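Local atomic coordinates of NAD-dependent dehydrogenase (Rhizobium meliloti, PDB entry 4Z0P), a protein that reduces glyoxylate and hydroxypyruvate with NADPH as the cofactor, as a member of the D-isomer specific 2-hydroxyacid dehydrogenase family. Residues D259-E264 with V278-H283. Numbering follows the deposited sequence.
With NDP (NADPH dihydro-nicotinamide-adenine-dinucleotide phosphate), chain H; OXD (oxalic acid), chain C.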
loop_
_atom_site.group_PDB
_atom_site.type_symbol
_atom_site.label_atom_id
_atom_site.label_comp_id
_atom_site.label_asym_id
_atom_site.label_seq_id
_atom_site.Cartn_x
_atom_site.Cartn_y
_atom_site.Cartn_z
ATOM N N ASP A 259 7.956 10.922 7.758
ATOM C CA ASP A 259 8.670 11.388 6.572
ATOM C C ASP A 259 9.341 12.732 6.801
ATOM O O ASP A 259 10.156 13.166 5.985
ATOM C CB ASP A 259 7.711 11.540 5.394
ATOM C CG ASP A 259 8.439 11.753 4.067
ATOM O OD1 ASP A 259 9.327 10.916 3.682
ATOM O OD2 ASP A 259 8.126 12.778 3.400
ATOM N N VAL A 260 8.936 13.412 7.877
ATOM C CA VAL A 260 9.328 14.816 8.140
ATOM C C VAL A 260 9.714 14.947 9.602
ATOM O O VAL A 260 9.192 14.212 10.454
ATOM C CB VAL A 260 8.212 15.808 7.746
ATOM C CG1 VAL A 260 7.958 15.739 6.247
ATOM C CG2 VAL A 260 6.927 15.516 8.503
ATOM N N PHE A 261 10.663 15.842 9.873
ATOM C CA PHE A 261 11.289 15.972 11.174
ATOM C C PHE A 261 11.516 17.433 11.546
ATOM O O PHE A 261 11.644 18.277 10.686
ATOM C CB PHE A 261 12.607 15.186 11.219
ATOM C CG PHE A 261 12.390 13.734 10.969
ATOM C CD1 PHE A 261 12.046 12.887 11.999
ATOM C CD2 PHE A 261 12.378 13.247 9.661
ATOM C CE1 PHE A 261 11.765 11.550 11.732
ATOM C CE2 PHE A 261 12.103 11.910 9.388
ATOM C CZ PHE A 261 11.782 11.078 10.429
ATOM N N GLU A 262 11.544 17.691 12.845
ATOM C CA GLU A 262 11.733 19.058 13.354
ATOM C C GLU A 262 13.021 19.690 12.829
ATOM O O GLU A 262 13.053 20.898 12.568
ATOM C CB GLU A 262 11.716 19.086 14.889
ATOM C CG GLU A 262 10.386 18.746 15.534
ATOM C CD GLU A 262 10.426 18.963 17.034
ATOM O OE1 GLU A 262 10.524 20.124 17.482
ATOM O OE2 GLU A 262 10.351 17.985 17.768
ATOM N N ARG A 263 14.081 18.891 12.690
ATOM C CA ARG A 263 15.336 19.348 12.111
ATOM C C ARG A 263 15.767 18.333 11.066
ATOM O O ARG A 263 16.006 17.167 11.404
ATOM C CB ARG A 263 16.428 19.493 13.193
ATOM C CG ARG A 263 16.147 20.604 14.204
ATOM N N GLU A 264 15.818 18.760 9.794
ATOM C CA GLU A 264 16.207 17.883 8.693
ATOM C C GLU A 264 17.527 18.384 8.111
ATOM O O GLU A 264 17.759 19.600 8.115
ATOM C CB GLU A 264 15.151 17.884 7.578
ATOM C CG GLU A 264 13.811 17.360 8.042
ATOM C CD GLU A 264 12.716 17.409 6.988
ATOM O OE1 GLU A 264 12.953 17.776 5.814
ATOM O OE2 GLU A 264 11.588 17.058 7.352
ATOM N N VAL A 278 8.798 2.259 14.104
ATOM C CA VAL A 278 8.878 3.521 13.381
ATOM C C VAL A 278 9.479 3.316 12.019
ATOM O O VAL A 278 10.550 2.712 11.889
ATOM C CB VAL A 278 9.715 4.595 14.113
ATOM C CG1 VAL A 278 9.698 5.893 13.320
ATOM C CG2 VAL A 278 9.141 4.849 15.504
ATOM N N TYR A 279 8.786 3.823 10.997
ATOM C CA TYR A 279 9.306 3.866 9.640
ATOM C C TYR A 279 9.806 5.253 9.316
ATOM O O TYR A 279 9.040 6.209 9.377
ATOM C CB TYR A 279 8.236 3.537 8.622
ATOM C CG TYR A 279 7.692 2.144 8.730
ATOM C CD1 TYR A 279 8.431 1.062 8.293
ATOM C CD2 TYR A 279 6.479 1.899 9.328
ATOM C CE1 TYR A 279 7.933 -0.222 8.364
ATOM C CE2 TYR A 279 5.962 0.608 9.446
ATOM C CZ TYR A 279 6.696 -0.459 8.964
ATOM O OH TYR A 279 6.183 -1.717 9.044
ATOM N N VAL A 280 11.082 5.376 8.989
ATOM C CA VAL A 280 11.670 6.684 8.648
ATOM C C VAL A 280 11.926 6.756 7.144
ATOM O O VAL A 280 12.583 5.878 6.583
ATOM C CB VAL A 280 13.028 6.899 9.379
ATOM C CG1 VAL A 280 13.770 8.135 8.887
ATOM C CG2 VAL A 280 12.810 6.946 10.880
ATOM N N THR A 281 11.444 7.825 6.518
ATOM C CA THR A 281 11.807 8.165 5.160
ATOM C C THR A 281 12.314 9.594 5.115
ATOM O O THR A 281 11.887 10.431 5.925
ATOM C CB THR A 281 10.663 7.909 4.142
ATOM O OG1 THR A 281 9.426 8.500 4.601
ATOM C CG2 THR A 281 10.496 6.418 3.874
ATOM N N PRO A 282 13.254 9.878 4.188
ATOM C CA PRO A 282 13.972 11.173 4.251
ATOM C C PRO A 282 13.287 12.298 3.474
ATOM O O PRO A 282 13.838 12.842 2.503
ATOM C CB PRO A 282 15.331 10.804 3.677
ATOM C CG PRO A 282 15.001 9.735 2.653
ATOM C CD PRO A 282 13.980 8.898 3.355
ATOM N N HIS A 283 12.076 12.632 3.895
ATOM C CA HIS A 283 11.279 13.687 3.265
ATOM C C HIS A 283 11.123 13.443 1.763
ATOM O O HIS A 283 11.485 14.269 0.911
ATOM C CB HIS A 283 11.846 15.050 3.597
ATOM C CG HIS A 283 10.894 16.174 3.353
ATOM N ND1 HIS A 283 10.949 17.340 4.078
ATOM C CD2 HIS A 283 9.877 16.327 2.472
ATOM C CE1 HIS A 283 10.015 18.167 3.654
ATOM N NE2 HIS A 283 9.349 17.576 2.686
HETATM P PA NDP H . -3.603 22.577 1.029
HETATM O O1A NDP H . -3.400 24.069 1.241
HETATM O O2A NDP H . -4.373 22.152 -0.177
HETATM O O5B NDP H . -4.344 22.043 2.323
HETATM C C5B NDP H . -4.013 22.428 3.640
HETATM C C4B NDP H . -5.087 21.914 4.560
HETATM O O4B NDP H . -4.649 22.165 5.893
HETATM C C3B NDP H . -6.435 22.616 4.404
HETATM O O3B NDP H . -7.454 21.642 4.603
HETATM C C2B NDP H . -6.429 23.622 5.534
HETATM O O2B NDP H . -7.706 23.981 6.023
HETATM C C1B NDP H . -5.695 22.828 6.582
HETATM N N9A NDP H . -5.175 23.729 7.625
HETATM C C8A NDP H . -4.214 24.671 7.558
HETATM N N7A NDP H . -4.003 25.295 8.695
HETATM C C5A NDP H . -4.891 24.715 9.556
HETATM C C6A NDP H . -5.195 24.935 10.914
HETATM N N6A NDP H . -4.547 25.855 11.667
HETATM N N1A NDP H . -6.163 24.171 11.493
HETATM C C2A NDP H . -6.801 23.260 10.745
HETATM N N3A NDP H . -6.607 22.972 9.454
HETATM C C4A NDP H . -5.620 23.736 8.916
HETATM O O3 NDP H . -2.112 21.960 1.093
HETATM P PN NDP H . -1.719 20.557 0.378
HETATM O O1N NDP H . -2.724 19.507 0.714
HETATM O O2N NDP H . -1.363 20.786 -1.047
HETATM O O5D NDP H . -0.330 20.320 1.119
HETATM C C5D NDP H . -0.318 20.123 2.519
HETATM C C4D NDP H . 1.106 20.145 3.053
HETATM O O4D NDP H . 1.773 18.918 2.748
HETATM C C3D NDP H . 2.042 21.191 2.464
HETATM O O3D NDP H . 1.815 22.480 3.070
HETATM C C2D NDP H . 3.438 20.670 2.740
HETATM O O2D NDP H . 3.922 21.165 4.001
HETATM C C1D NDP H . 3.169 19.148 2.861
HETATM N N1N NDP H . 3.865 18.365 1.838
HETATM C C2N NDP H . 4.838 17.437 2.188
HETATM C C3N NDP H . 5.484 16.684 1.254
HETATM C C7N NDP H . 6.424 15.570 1.606
HETATM O O7N NDP H . 7.168 15.130 0.707
HETATM N N7N NDP H . 6.462 15.101 2.835
HETATM C C4N NDP H . 5.187 16.903 -0.183
HETATM C C5N NDP H . 4.151 17.927 -0.467
HETATM C C6N NDP H . 3.527 18.582 0.494
HETATM P P2B NDP H . -8.678 24.952 5.183
HETATM O O1X NDP H . -9.149 24.090 4.039
HETATM O O2X NDP H . -9.768 25.250 6.197
HETATM O O3X NDP H . -7.872 26.127 4.773
HETATM C C1 OXD C . 6.701 19.971 -0.700
HETATM C C2 OXD C . 7.717 19.144 -0.058
HETATM O O3 OXD C . 6.358 19.745 -1.888
HETATM O O4 OXD C . 8.610 18.625 -0.745
HETATM O O5 OXD C . 6.208 20.905 -0.033
HETATM O O6 OXD C . 7.681 18.974 1.169
#
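His283 and Glu264 meet at the active-site edge of the Rossmann-type NADPH-binding domain, where the loops after the neighbouring parallel strands 255-258 and 278-280 come together. They form a His-carboxylate hydrogen bond, in which His283 ND1 gives its hydrogen to Glu264 OE1 over 2.7 Å, nearly straight at 168°. The carboxylate uses its syn lone pair and stands almost perpendicular to the imidazole, yet OE1 stays close to the ring plane. The other oxygen, OE2, takes the backbone N of Phe261 on its anti lone pair, so each carboxylate oxygen of Glu264 has its own N-H donor, which should limit its rotation. Through its other ring nitrogen, NE2, His283 donates to oxalate O6 at 2.7 Å. Arg235, Ala75 and Gly76 also bind this ligand. An alanine in place of this histidine would probably leave Glu264 OE1 without its ring partner and oxalate O6 without this donor.

Asp259 links the cofactor to the loop. With CG anti to the backbone N (chi1 -169°), its carboxylate lies between Thr281 and the nicotinamide carboxamide. Thr281 OG1 donates to Asp259 OD1 over 2.6 Å on the anti side, and also bonds to Trp106. The carboxamide nitrogen N7N of NADPH donates to Asp259 OD2 at 2.9 Å. The amides of Val284 and Ala285 further hold the carboxylate. A weak backbone bond runs from His283 N to Asp259 O.

Apolar contacts complete the junction. Phe261 CZ touches Val280 CG1 at 3.9 Å. Val260 CG1 sits over one face of the His283 imidazole, 4.0 Å from its centroid and 7° off the ring normal, a CH-pi contact.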